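Local coordinates for GDP-L-fucose synthase (Campylobacter jejuni subsp. jejuni serotype O:2, PDB 7M13), which binds NADPH and takes part in making the GDP-D-glycero-L-gluco-heptose needed for the capsular polysaccharide, at residues B[191-196]-B[341-346]; B[183-188]-B[337-342]; B[152-155]-B[161-164]; B[63-68]-B[256-261]. All coordinates share one frame; numbering follows the deposited sequence. Where two conformers were deposited one is given.

Interaction 1. Residues B[191-196]-B[341-346]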
# COMPACT_ATOMS: atom_id res chain seq x y z
N LYS B 191 7.60 -32.47 -13.89
CA LYS B 191 7.71 -33.62 -12.95
C LYS B 191 7.30 -34.91 -13.67
O LYS B 191 8.02 -35.93 -13.54
CB LYS B 191 6.83 -33.42 -11.71
CG LYS B 191 7.42 -32.51 -10.63
CD LYS B 191 6.65 -32.56 -9.31
CE LYS B 191 6.49 -33.96 -8.75
NZ LYS B 191 6.07 -33.97 -7.33
N PHE B 192 6.18 -34.90 -14.39
CA PHE B 192 5.70 -36.10 -15.11
C PHE B 192 6.62 -36.42 -16.29
O PHE B 192 6.80 -37.61 -16.56
CB PHE B 192 4.24 -35.95 -15.53
CG PHE B 192 3.28 -36.35 -14.44
CD1 PHE B 192 2.94 -37.67 -14.25
CD2 PHE B 192 2.77 -35.39 -13.57
CE1 PHE B 192 2.08 -38.04 -13.22
CE2 PHE B 192 1.90 -35.76 -12.56
CZ PHE B 192 1.57 -37.08 -12.37
N HIS B 193 7.16 -35.42 -16.98
CA HIS B 193 8.08 -35.63 -18.13
C HIS B 193 9.32 -36.39 -17.64
O HIS B 193 9.69 -37.40 -18.28
CB HIS B 193 8.42 -34.30 -18.81
CG HIS B 193 9.37 -34.46 -19.94
ND1 HIS B 193 8.98 -34.99 -21.16
CD2 HIS B 193 10.69 -34.19 -20.05
CE1 HIS B 193 10.02 -35.01 -21.97
NE2 HIS B 193 11.08 -34.53 -21.31
N LEU B 194 9.94 -35.94 -16.55
CA LEU B 194 11.16 -36.57 -15.99
C LEU B 194 10.82 -37.97 -15.45
O LEU B 194 11.66 -38.87 -15.60
CB LEU B 194 11.75 -35.70 -14.88
CG LEU B 194 12.24 -34.32 -15.32
CD1 LEU B 194 12.98 -33.65 -14.19
CD2 LEU B 194 13.12 -34.43 -16.56
N ALA B 195 9.63 -38.16 -14.85
CA ALA B 195 9.14 -39.48 -14.41
C ALA B 195 9.11 -40.42 -15.62
O ALA B 195 9.51 -41.60 -15.46
CB ALA B 195 7.76 -39.36 -13.79
N LYS B 196 8.64 -39.93 -16.76
CA LYS B 196 8.56 -40.71 -18.03
C LYS B 196 9.99 -41.03 -18.49
O LYS B 196 10.26 -42.20 -18.82
CB LYS B 196 7.79 -39.96 -19.11
CG LYS B 196 7.58 -40.74 -20.40
CD LYS B 196 6.67 -40.07 -21.40
CE LYS B 196 7.33 -38.91 -22.11
NZ LYS B 196 6.51 -38.42 -23.24
N MET B 341 -0.57 -27.67 -25.44
CA MET B 341 0.20 -26.61 -26.15
C MET B 341 1.54 -26.44 -25.43
O MET B 341 2.58 -26.31 -26.11
CB MET B 341 -0.54 -25.27 -26.17
CG MET B 341 -1.91 -25.30 -26.83
SD MET B 341 -2.85 -23.77 -26.47
CE MET B 341 -1.93 -22.63 -27.50
N MET B 342 1.52 -26.38 -24.09
CA MET B 342 2.72 -26.12 -23.25
C MET B 342 3.70 -27.30 -23.38
O MET B 342 4.92 -27.05 -23.52
CB MET B 342 2.31 -25.90 -21.78
CG MET B 342 3.48 -25.52 -20.90
SD MET B 342 3.02 -25.02 -19.20
CE MET B 342 2.05 -26.42 -18.66
N TYR B 343 3.20 -28.54 -23.38
CA TYR B 343 4.06 -29.76 -23.47
C TYR B 343 4.73 -29.82 -24.85
O TYR B 343 5.94 -30.11 -24.92
CB TYR B 343 3.29 -31.05 -23.19
CG TYR B 343 4.19 -32.25 -22.97
CD1 TYR B 343 5.32 -32.17 -22.17
CD2 TYR B 343 3.91 -33.47 -23.56
CE1 TYR B 343 6.15 -33.26 -21.97
CE2 TYR B 343 4.73 -34.58 -23.38
CZ TYR B 343 5.85 -34.47 -22.57
OH TYR B 343 6.67 -35.54 -22.37
N GLU B 344 3.99 -29.53 -25.92
CA GLU B 344 4.56 -29.51 -27.30
C GLU B 344 5.75 -28.55 -27.32
O GLU B 344 6.82 -28.96 -27.81
CB GLU B 344 3.49 -29.15 -28.32
CG GLU B 344 2.41 -30.22 -28.46
CD GLU B 344 2.93 -31.59 -28.90
OE1 GLU B 344 3.10 -32.47 -28.02
OE2 GLU B 344 3.15 -31.77 -30.11
N TRP B 345 5.61 -27.34 -26.78
CA TRP B 345 6.73 -26.36 -26.75
C TRP B 345 7.85 -26.91 -25.87
O TRP B 345 9.03 -26.74 -26.24
CB TRP B 345 6.31 -24.95 -26.29
CG TRP B 345 7.43 -23.98 -26.46
CD1 TRP B 345 7.92 -23.51 -27.65
CD2 TRP B 345 8.27 -23.42 -25.43
NE1 TRP B 345 8.98 -22.67 -27.43
CE2 TRP B 345 9.22 -22.59 -26.08
CE3 TRP B 345 8.31 -23.51 -24.04
CZ2 TRP B 345 10.18 -21.87 -25.38
CZ3 TRP B 345 9.26 -22.80 -23.34
CH2 TRP B 345 10.19 -21.99 -24.01
N TYR B 346 7.51 -27.51 -24.73
CA TYR B 346 8.51 -27.97 -23.74
C TYR B 346 9.49 -28.93 -24.43
O TYR B 346 10.71 -28.79 -24.19
CB TYR B 346 7.90 -28.69 -22.53
CG TYR B 346 8.95 -29.10 -21.53
CD1 TYR B 346 9.40 -28.21 -20.57
CD2 TYR B 346 9.56 -30.35 -21.59
CE1 TYR B 346 10.38 -28.56 -19.66
CE2 TYR B 346 10.55 -30.71 -20.69
CZ TYR B 346 10.96 -29.81 -19.72
OH TYR B 346 11.93 -30.13 -18.81
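His193 and Tyr343 meet through their polar atoms: ND1 of the imidazole and OH of the tyrosine lie 2.7 Å apart in a hydrogen bond of 157°, with the hydroxyl at the imidazole's edge, in the plane of the ring. Either atom could be the donor. The two side chains cross at about a right angle, each with CG anti to its own backbone N, and the rings themselves stand oblique to one another. Lys196, one turn further along, brings a second bond to the same hydroxyl, its NZ lying 3.0 Å from Tyr343 OH. Its chain runs straight as far as CD and then bends at chi3 (75°), which turns the amine to the phenol; the stronger partner of that amine is the carbonyl of Val298. Two partners thus grip one phenolic oxygen. The pair joins helix 184-199 to helix 335-347, near the C-terminus of the chain, in a region that probably corresponds to the smaller, substrate-binding domain of extended short-chain dehydrogenases; the segment axes approach to 12.4 Å, so long aromatic and lysine side chains must span the gap. Tyr346 closes the aromatic cluster by an edge-to-face contact in which its edge addresses a face of the imidazole. Its CE2 reaches His193 CD2 at 3.5 Å, and the ring planes stand at 68°. The Tyr346 hydroxyl is in turn bonded to Asp209 of helix 203-210, while Phe177 meets its ring edge-to-face.

Interaction 2. Residues B[183-188]-B[337-342]; sequences RVLPAL and DGIKMM. With NAP (NADP nicotinamide-adenine-dinucleotide phosphate), chain E.
Leu185 points at helix 335-347 and is met by two side chains of different shape. Ile339 crosses it at about a right angle, its CG1 lying 3.8 Å from Leu185 CD2 while its terminal CD1 rests near Leu185 CD1. Met342 comes in aslant. Its chain is straight through chi2 and then bends at chi3 (54°), which swings the CE methyl onto Leu185 CG at 4.0 Å; the sulfur, one bond back, sits 4.0 Å from Pro186 CG, and these two side chains again stand roughly perpendicular. The contact is wholly apolar, and its four touching residues are buried. Just ahead of them Arg183, at the N-cap position of the helix, extends from CG to NE toward the cofactor. Its guanidinium spans the pyrophosphate: NH1 donates to NAP O1A (2.8 Å), which lies at the edge of the group, and NH2 to NAP O1N (3.2 Å). Cofactor binding and helix packing thus follow one another along the chain. Around the leucine, Tyr171 of strand 162-171, Phe244 of strand 241-246 and Val290 of helix 287-298 also pack against it, while Ile297 of that helix backs Ile339.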
# COMPACT_ATOMS: atom_id res chain seq x y z
N ARG B 183 5.67 -22.37 -9.61
CA ARG B 183 4.95 -22.29 -10.90
C ARG B 183 4.27 -23.63 -11.12
O ARG B 183 4.91 -24.52 -11.75
CB ARG B 183 5.91 -21.88 -12.01
CG ARG B 183 6.43 -20.47 -11.80
CD ARG B 183 7.20 -19.98 -12.97
NE ARG B 183 7.81 -18.71 -12.61
CZ ARG B 183 7.40 -17.51 -13.01
NH1 ARG B 183 8.08 -16.45 -12.60
NH2 ARG B 183 6.38 -17.38 -13.84
N VAL B 184 3.07 -23.78 -10.57
CA VAL B 184 2.48 -25.11 -10.21
C VAL B 184 2.37 -25.92 -11.51
O VAL B 184 2.85 -27.07 -11.52
CB VAL B 184 1.12 -24.99 -9.50
CG1 VAL B 184 0.40 -26.32 -9.41
CG2 VAL B 184 1.27 -24.37 -8.11
N LEU B 185 1.72 -25.38 -12.55
CA LEU B 185 1.38 -26.22 -13.73
C LEU B 185 2.65 -26.49 -14.53
O LEU B 185 2.93 -27.64 -14.85
CB LEU B 185 0.26 -25.57 -14.54
CG LEU B 185 -0.46 -26.47 -15.54
CD1 LEU B 185 -0.55 -27.92 -15.06
CD2 LEU B 185 -1.85 -25.95 -15.86
N PRO B 186 3.51 -25.50 -14.87
CA PRO B 186 4.74 -25.80 -15.59
C PRO B 186 5.62 -26.84 -14.89
O PRO B 186 6.14 -27.69 -15.58
CB PRO B 186 5.45 -24.44 -15.70
CG PRO B 186 4.28 -23.46 -15.72
CD PRO B 186 3.30 -24.04 -14.72
N ALA B 187 5.72 -26.77 -13.56
CA ALA B 187 6.55 -27.70 -12.74
C ALA B 187 5.92 -29.09 -12.74
O ALA B 187 6.67 -30.07 -12.85
CB ALA B 187 6.70 -27.21 -11.33
N LEU B 188 4.59 -29.17 -12.60
CA LEU B 188 3.86 -30.45 -12.66
C LEU B 188 4.15 -31.12 -14.01
O LEU B 188 4.49 -32.32 -14.02
CB LEU B 188 2.36 -30.19 -12.46
CG LEU B 188 1.50 -31.42 -12.20
CD1 LEU B 188 2.04 -32.24 -11.04
CD2 LEU B 188 0.07 -31.00 -11.92
N ASP B 337 -6.30 -28.61 -23.21
CA ASP B 337 -5.78 -28.09 -24.49
C ASP B 337 -4.55 -27.24 -24.19
O ASP B 337 -3.56 -27.39 -24.88
CB ASP B 337 -6.85 -27.32 -25.27
CG ASP B 337 -7.95 -28.22 -25.81
OD1 ASP B 337 -7.65 -29.38 -26.16
OD2 ASP B 337 -9.11 -27.75 -25.86
N GLY B 338 -4.59 -26.41 -23.15
CA GLY B 338 -3.48 -25.49 -22.84
C GLY B 338 -2.25 -26.26 -22.40
O GLY B 338 -1.14 -25.89 -22.78
N ILE B 339 -2.44 -27.32 -21.61
CA ILE B 339 -1.31 -28.14 -21.09
C ILE B 339 -0.66 -28.86 -22.29
O ILE B 339 0.58 -28.96 -22.31
CB ILE B 339 -1.77 -29.14 -20.02
CG1 ILE B 339 -2.28 -28.43 -18.76
CG2 ILE B 339 -0.65 -30.09 -19.65
CD1 ILE B 339 -3.00 -29.34 -17.79
N LYS B 340 -1.47 -29.33 -23.24
CA LYS B 340 -0.97 -29.93 -24.50
C LYS B 340 -0.08 -28.91 -25.23
O LYS B 340 1.06 -29.28 -25.58
CB LYS B 340 -2.12 -30.39 -25.39
CG LYS B 340 -2.68 -31.76 -25.07
CD LYS B 340 -3.55 -32.29 -26.20
CE LYS B 340 -3.96 -33.74 -26.01
NZ LYS B 340 -5.41 -33.91 -26.23
N MET B 341 -0.57 -27.67 -25.44
CA MET B 341 0.20 -26.61 -26.15
C MET B 341 1.54 -26.44 -25.43
O MET B 341 2.58 -26.31 -26.11
CB MET B 341 -0.54 -25.27 -26.17
CG MET B 341 -1.91 -25.30 -26.83
SD MET B 341 -2.85 -23.77 -26.47
CE MET B 341 -1.93 -22.63 -27.50
N MET B 342 1.52 -26.38 -24.09
CA MET B 342 2.72 -26.12 -23.25
C MET B 342 3.70 -27.30 -23.38
O MET B 342 4.92 -27.05 -23.52
CB MET B 342 2.31 -25.90 -21.78
CG MET B 342 3.48 -25.52 -20.90
SD MET B 342 3.02 -25.02 -19.20
CE MET B 342 2.05 -26.42 -18.66
PA NAP E . 7.65 -13.41 -14.51
O1A NAP E . 8.08 -13.69 -13.10
O2A NAP E . 7.65 -14.57 -15.47
O5B NAP E . 8.54 -12.30 -15.18
C5B NAP E . 8.80 -11.07 -14.51
C4B NAP E . 9.73 -10.29 -15.38
O4B NAP E . 9.92 -9.00 -14.75
C3B NAP E . 11.13 -10.91 -15.57
O3B NAP E . 11.42 -11.03 -16.95
C2B NAP E . 12.04 -9.96 -14.81
O2B NAP E . 13.32 -9.78 -15.43
C1B NAP E . 11.28 -8.64 -14.91
N9A NAP E . 11.66 -7.73 -13.85
C8A NAP E . 11.55 -7.91 -12.51
N7A NAP E . 12.10 -6.95 -11.80
C5A NAP E . 12.61 -6.08 -12.74
C6A NAP E . 13.32 -4.88 -12.63
N6A NAP E . 13.69 -4.33 -11.46
N1A NAP E . 13.70 -4.27 -13.78
C2A NAP E . 13.36 -4.83 -14.95
N3A NAP E . 12.69 -5.97 -15.17
C4A NAP E . 12.36 -6.55 -14.02
O3 NAP E . 6.20 -12.76 -14.48
PN NAP E . 4.81 -13.42 -14.85
O1N NAP E . 4.72 -14.72 -14.15
O2N NAP E . 4.69 -13.37 -16.32
O5D NAP E . 3.79 -12.37 -14.17
C5D NAP E . 3.28 -11.29 -14.91
C4D NAP E . 2.34 -10.53 -14.02
O4D NAP E . 1.22 -11.38 -13.65
C3D NAP E . 2.95 -10.03 -12.70
O3D NAP E . 2.39 -8.77 -12.33
C2D NAP E . 2.55 -11.13 -11.76
O2D NAP E . 2.59 -10.74 -10.39
C1D NAP E . 1.15 -11.45 -12.23
N1N NAP E . 0.72 -12.79 -11.77
C2N NAP E . 1.38 -13.92 -12.16
C3N NAP E . 1.03 -15.13 -11.66
C7N NAP E . 1.72 -16.39 -12.03
O7N NAP E . 1.22 -17.48 -11.66
N7N NAP E . 2.83 -16.31 -12.76
C4N NAP E . -0.10 -15.24 -10.75
C5N NAP E . -0.77 -14.01 -10.41
C6N NAP E . -0.32 -12.87 -10.85
P2B NAP E . 14.48 -10.89 -15.23
O1X NAP E . 14.06 -12.01 -16.14
O2X NAP E . 14.59 -11.25 -13.81
O3X NAP E . 15.75 -10.17 -15.70

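Interaction 3. Residues B[152-155]-B[161-164]; sequences ESYN and NFIT
Asn155 and Phe162 form a side-chain-to-backbone contact across the tight turn that leads from helix 138-158 into strand 162-171, an alpha-to-beta connection of the Rossmann fold. The asparagine amide uses both its ends on a single residue. Its OD1 accepts from Phe162 N at 2.9 Å with an N-H...O angle of 157°, and its ND2 donates to Phe162 O, also at 2.9 Å, with that oxygen close to the amide plane. The first torsion, with CG anti to the carbonyl carbon (chi1 -67°), carries the amide from the helix across to the strand. Gripping both N and O of the phenylalanine fixes the rotation of the amide and ties the last turns of the helix to the first residue of the strand; OD1 has a further partner in Thr160 OG1, within the turn. The backbones of Asn161, just before the strand, and Ile163 bond to strand 105-111, while Thr164 bonds to Ile277. Phe162 points toward the helix, and its ring lies against the stem of Tyr154, while the tyrosine's own ring leads away to its hydroxyl bond with His96 of helix 80-100. On its outer side the helix meets the second subunit, where Tyr154 packs on Tyr85 and Glu152 on Tyr138, both of that neighbouring chain; this is consistent with the four-helix-bundle dimer interface common among extended short-chain dehydrogenases. The apolar half of the contact comes down to one methylene, Tyr154 CB, which sits 3.9 Å from Phe162 CD2.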
# COMPACT_ATOMS: atom_id res chain seq x y z
N GLU B 152 -6.35 3.15 -9.94
CA GLU B 152 -7.69 3.73 -9.80
C GLU B 152 -7.55 5.18 -9.38
O GLU B 152 -8.36 6.06 -9.83
CB GLU B 152 -8.47 2.93 -8.76
CG GLU B 152 -9.84 3.47 -8.49
CD GLU B 152 -10.50 2.64 -7.41
OE1 GLU B 152 -10.16 2.83 -6.19
OE2 GLU B 152 -11.33 1.77 -7.80
N SER B 153 -6.62 5.48 -8.46
CA SER B 153 -6.51 6.86 -7.92
C SER B 153 -6.05 7.84 -9.02
O SER B 153 -6.54 8.98 -9.08
CB SER B 153 -5.58 6.89 -6.75
OG SER B 153 -6.05 6.03 -5.71
N TYR B 154 -5.15 7.42 -9.89
CA TYR B 154 -4.73 8.23 -11.08
C TYR B 154 -5.95 8.43 -11.99
O TYR B 154 -6.20 9.55 -12.50
CB TYR B 154 -3.54 7.60 -11.79
CG TYR B 154 -2.23 8.06 -11.21
CD1 TYR B 154 -1.73 7.51 -10.05
CD2 TYR B 154 -1.59 9.20 -11.69
CE1 TYR B 154 -0.55 7.98 -9.48
CE2 TYR B 154 -0.42 9.68 -11.13
CZ TYR B 154 0.09 9.08 -9.99
OH TYR B 154 1.23 9.55 -9.36
N ASN B 155 -6.74 7.39 -12.17
CA ASN B 155 -7.91 7.49 -13.07
C ASN B 155 -8.87 8.55 -12.52
O ASN B 155 -9.45 9.36 -13.27
CB ASN B 155 -8.60 6.14 -13.18
CG ASN B 155 -7.75 5.08 -13.89
OD1 ASN B 155 -6.72 5.38 -14.53
ND2 ASN B 155 -8.18 3.84 -13.76
N ASN B 161 -6.28 6.31 -17.76
CA ASN B 161 -7.00 5.06 -18.11
C ASN B 161 -6.06 3.88 -17.87
O ASN B 161 -5.53 3.31 -18.80
CB ASN B 161 -7.61 5.06 -19.52
CG ASN B 161 -8.94 5.78 -19.55
OD1 ASN B 161 -9.93 5.28 -19.01
ND2 ASN B 161 -8.96 6.95 -20.16
N PHE B 162 -5.86 3.59 -16.59
CA PHE B 162 -4.92 2.58 -16.06
C PHE B 162 -5.75 1.47 -15.43
O PHE B 162 -6.41 1.70 -14.41
CB PHE B 162 -4.01 3.26 -15.04
CG PHE B 162 -3.10 4.38 -15.51
CD1 PHE B 162 -2.87 4.63 -16.84
CD2 PHE B 162 -2.42 5.12 -14.57
CE1 PHE B 162 -1.99 5.63 -17.23
CE2 PHE B 162 -1.55 6.13 -14.96
CZ PHE B 162 -1.37 6.38 -16.28
N ILE B 163 -5.72 0.29 -16.02
CA ILE B 163 -6.66 -0.80 -15.65
C ILE B 163 -5.88 -1.94 -15.02
O ILE B 163 -4.85 -2.34 -15.58
CB ILE B 163 -7.40 -1.29 -16.89
CG1 ILE B 163 -7.98 -0.15 -17.72
CG2 ILE B 163 -8.47 -2.27 -16.47
CD1 ILE B 163 -8.94 0.68 -16.98
N THR B 164 -6.36 -2.49 -13.90
CA THR B 164 -5.75 -3.64 -13.21
C THR B 164 -6.57 -4.89 -13.51
O THR B 164 -7.79 -4.89 -13.24
CB THR B 164 -5.64 -3.44 -11.69
OG1 THR B 164 -4.75 -2.31 -11.49
CG2 THR B 164 -5.07 -4.64 -10.98

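Interaction 4. Residues B[63-68]-B[256-261]. With NAP (NADP nicotinamide-adenine-dinucleotide phosphate), chain E.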
# COMPACT_ATOMS: atom_id res chain seq x y z
N TYR B 63 1.19 3.14 -25.06
CA TYR B 63 0.46 2.06 -24.35
C TYR B 63 1.50 1.29 -23.56
O TYR B 63 2.64 1.05 -24.01
CB TYR B 63 -0.27 1.14 -25.34
CG TYR B 63 -1.36 1.89 -26.04
CD1 TYR B 63 -2.62 2.01 -25.50
CD2 TYR B 63 -1.12 2.50 -27.26
CE1 TYR B 63 -3.60 2.74 -26.12
CE2 TYR B 63 -2.10 3.24 -27.89
CZ TYR B 63 -3.35 3.37 -27.32
OH TYR B 63 -4.32 4.12 -27.93
N VAL B 64 1.14 0.90 -22.33
CA VAL B 64 2.04 0.17 -21.42
C VAL B 64 1.34 -1.09 -20.91
O VAL B 64 0.18 -1.01 -20.41
CB VAL B 64 2.45 1.07 -20.25
CG1 VAL B 64 3.27 0.29 -19.24
CG2 VAL B 64 3.21 2.32 -20.73
N PHE B 65 2.00 -2.24 -21.03
CA PHE B 65 1.65 -3.48 -20.30
C PHE B 65 2.67 -3.70 -19.22
O PHE B 65 3.87 -3.91 -19.54
CB PHE B 65 1.56 -4.67 -21.25
CG PHE B 65 0.49 -4.56 -22.30
CD1 PHE B 65 -0.77 -5.08 -22.07
CD2 PHE B 65 0.77 -4.08 -23.58
CE1 PHE B 65 -1.77 -5.00 -23.02
CE2 PHE B 65 -0.23 -4.03 -24.53
CZ PHE B 65 -1.49 -4.53 -24.26
N LEU B 66 2.25 -3.59 -17.97
CA LEU B 66 3.19 -3.66 -16.84
C LEU B 66 3.21 -5.09 -16.32
O LEU B 66 2.33 -5.43 -15.48
CB LEU B 66 2.76 -2.66 -15.78
CG LEU B 66 3.62 -2.64 -14.53
CD1 LEU B 66 5.10 -2.65 -14.87
CD2 LEU B 66 3.20 -1.46 -13.67
N THR B 67 4.14 -5.91 -16.77
CA THR B 67 4.19 -7.33 -16.32
C THR B 67 5.34 -7.59 -15.36
O THR B 67 5.34 -8.65 -14.74
CB THR B 67 4.26 -8.34 -17.48
OG1 THR B 67 5.62 -8.54 -17.90
CG2 THR B 67 3.39 -7.95 -18.65
N ALA B 68 6.29 -6.67 -15.21
CA ALA B 68 7.49 -6.90 -14.41
C ALA B 68 7.14 -7.04 -12.93
O ALA B 68 6.31 -6.27 -12.43
CB ALA B 68 8.44 -5.77 -14.61
N TYR B 256 -7.74 -7.11 -25.30
CA TYR B 256 -9.17 -6.74 -25.32
C TYR B 256 -9.43 -5.53 -24.42
O TYR B 256 -10.21 -4.63 -24.75
CB TYR B 256 -10.03 -7.92 -24.89
CG TYR B 256 -11.49 -7.61 -24.88
CD1 TYR B 256 -12.23 -7.79 -26.03
CD2 TYR B 256 -12.13 -7.14 -23.75
CE1 TYR B 256 -13.58 -7.48 -26.05
CE2 TYR B 256 -13.47 -6.80 -23.76
CZ TYR B 256 -14.19 -6.98 -24.92
OH TYR B 256 -15.53 -6.68 -24.96
N THR B 257 -8.82 -5.54 -23.24
CA THR B 257 -8.94 -4.42 -22.28
C THR B 257 -8.44 -3.16 -22.95
O THR B 257 -9.13 -2.16 -22.91
CB THR B 257 -8.14 -4.70 -20.99
OG1 THR B 257 -8.66 -5.88 -20.35
CG2 THR B 257 -8.39 -3.61 -19.96
N MET B 258 -7.24 -3.17 -23.52
CA MET B 258 -6.72 -1.96 -24.19
C MET B 258 -7.74 -1.47 -25.22
O MET B 258 -7.97 -0.26 -25.33
CB MET B 258 -5.41 -2.24 -24.93
CG MET B 258 -4.25 -2.38 -24.05
SD MET B 258 -3.95 -0.86 -23.06
CE MET B 258 -2.26 -1.18 -22.58
N GLN B 259 -8.32 -2.39 -25.99
CA GLN B 259 -9.11 -1.98 -27.16
C GLN B 259 -10.53 -1.62 -26.77
O GLN B 259 -11.22 -1.00 -27.60
CB GLN B 259 -9.12 -3.07 -28.23
CG GLN B 259 -7.77 -3.39 -28.80
CD GLN B 259 -7.09 -2.19 -29.40
OE1 GLN B 259 -6.67 -1.29 -28.69
NE2 GLN B 259 -6.89 -2.22 -30.71
N ASN B 260 -11.02 -2.04 -25.59
CA ASN B 260 -12.49 -2.02 -25.34
C ASN B 260 -12.87 -1.49 -23.95
O ASN B 260 -14.03 -1.06 -23.80
CB ASN B 260 -13.12 -3.41 -25.50
CG ASN B 260 -13.05 -3.87 -26.93
OD1 ASN B 260 -13.79 -3.38 -27.78
ND2 ASN B 260 -12.09 -4.73 -27.23
N ILE B 261 -12.01 -1.60 -22.94
CA ILE B 261 -12.43 -1.35 -21.54
C ILE B 261 -11.70 -0.10 -21.06
O ILE B 261 -10.47 -0.12 -20.89
CB ILE B 261 -12.15 -2.55 -20.64
CG1 ILE B 261 -12.90 -3.79 -21.11
CG2 ILE B 261 -12.52 -2.18 -19.20
CD1 ILE B 261 -12.50 -5.04 -20.38
PA NAP E . 7.65 -13.41 -14.51
O1A NAP E . 8.08 -13.69 -13.10
O2A NAP E . 7.65 -14.57 -15.47
O5B NAP E . 8.54 -12.30 -15.18
C5B NAP E . 8.80 -11.07 -14.51
C4B NAP E . 9.73 -10.29 -15.38
O4B NAP E . 9.92 -9.00 -14.75
C3B NAP E . 11.13 -10.91 -15.57
O3B NAP E . 11.42 -11.03 -16.95
C2B NAP E . 12.04 -9.96 -14.81
O2B NAP E . 13.32 -9.78 -15.43
C1B NAP E . 11.28 -8.64 -14.91
N9A NAP E . 11.66 -7.73 -13.85
C8A NAP E . 11.55 -7.91 -12.51
N7A NAP E . 12.10 -6.95 -11.80
C5A NAP E . 12.61 -6.08 -12.74
C6A NAP E . 13.32 -4.88 -12.63
N6A NAP E . 13.69 -4.33 -11.46
N1A NAP E . 13.70 -4.27 -13.78
C2A NAP E . 13.36 -4.83 -14.95
N3A NAP E . 12.69 -5.97 -15.17
C4A NAP E . 12.36 -6.55 -14.02
O3 NAP E . 6.20 -12.76 -14.48
PN NAP E . 4.81 -13.42 -14.85
O1N NAP E . 4.72 -14.72 -14.15
O2N NAP E . 4.69 -13.37 -16.32
O5D NAP E . 3.79 -12.37 -14.17
C5D NAP E . 3.28 -11.29 -14.91
C4D NAP E . 2.34 -10.53 -14.02
O4D NAP E . 1.22 -11.38 -13.65
C3D NAP E . 2.95 -10.03 -12.70
O3D NAP E . 2.39 -8.77 -12.33
C2D NAP E . 2.55 -11.13 -11.76
O2D NAP E . 2.59 -10.74 -10.39
C1D NAP E . 1.15 -11.45 -12.23
N1N NAP E . 0.72 -12.79 -11.77
C2N NAP E . 1.38 -13.92 -12.16
C3N NAP E . 1.03 -15.13 -11.66
C7N NAP E . 1.72 -16.39 -12.03
O7N NAP E . 1.22 -17.48 -11.66
N7N NAP E . 2.83 -16.31 -12.76
C4N NAP E . -0.10 -15.24 -10.75
C5N NAP E . -0.77 -14.01 -10.41
C6N NAP E . -0.32 -12.87 -10.85
P2B NAP E . 14.48 -10.89 -15.23
O1X NAP E . 14.06 -12.01 -16.14
O2X NAP E . 14.59 -11.25 -13.81
O3X NAP E . 15.75 -10.17 -15.70
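Met258 points from helix 247-260 toward strand 63-66, and nearly all of the contact runs through its side chain. CB heads toward the strand, and CG, anti to the carbonyl carbon, already touches Phe65, lying 3.5 Å from its CZ. A bend at chi2 (-60°) then turns the chain so that the sulfur comes to 4.0 Å from Tyr63 CD1, a Met-aromatic contact in which SD stands oblique to the tyrosine ring. The next torsion is extended and sends the CE methyl over the face of Phe65, 3.9 Å from the ring centroid and only 13° off the normal, a well-centred CH-pi contact. The same methyl reaches the backbone, 3.3 Å from Val64 O, and brushes Tyr63 CB. Strand 63-66 is part of the parallel sheet of the Rossmann fold, between strands 11-14 and 105-111, and the helix segment runs roughly antiparallel to it, their directions at 149°. Lys105, on the neighbouring strand, bonds through NZ to the carbonyls of Thr257, Met258 and Ile261, tying the 257-261 backbone to the sheet. At the other end of the segment the chain leaves the strand and meets the cofactor: Ala68 CA lies 3.2 Å from NAP O4B, and Thr67 O lies 3.4 Å from NAP C5D, while the Thr67 hydroxyl is bonded to Ala14 O. Between strand and helix, then, cohesion comes from dispersion, from the face of one ring and from a methyl that the adjoining sulfur would make slightly positive, which probably suits both the pi cloud and the carbonyl oxygen.

Interactions 1 and 2 bind the same two helices, 184-199 and 335-347, with centres about 8 Å apart, yet differ in chemistry: the inner one, 183-188 with 337-342, is buried and apolar, whereas the outer one is only partly buried and uses hydrogen bonds among aromatic and lysine groups. Interactions 3 and 4 lie on the other side of the chain's centre, around the Rossmann sheet, and touch directly where Ile163 packs on Thr257. Both are buried, but one pairs a polar amide with backbone and the other relies on a methionine among aromatic rings. Interactions 2 and 4, some 24 Å apart by their centres, approach the same NAP from different sides of the fold.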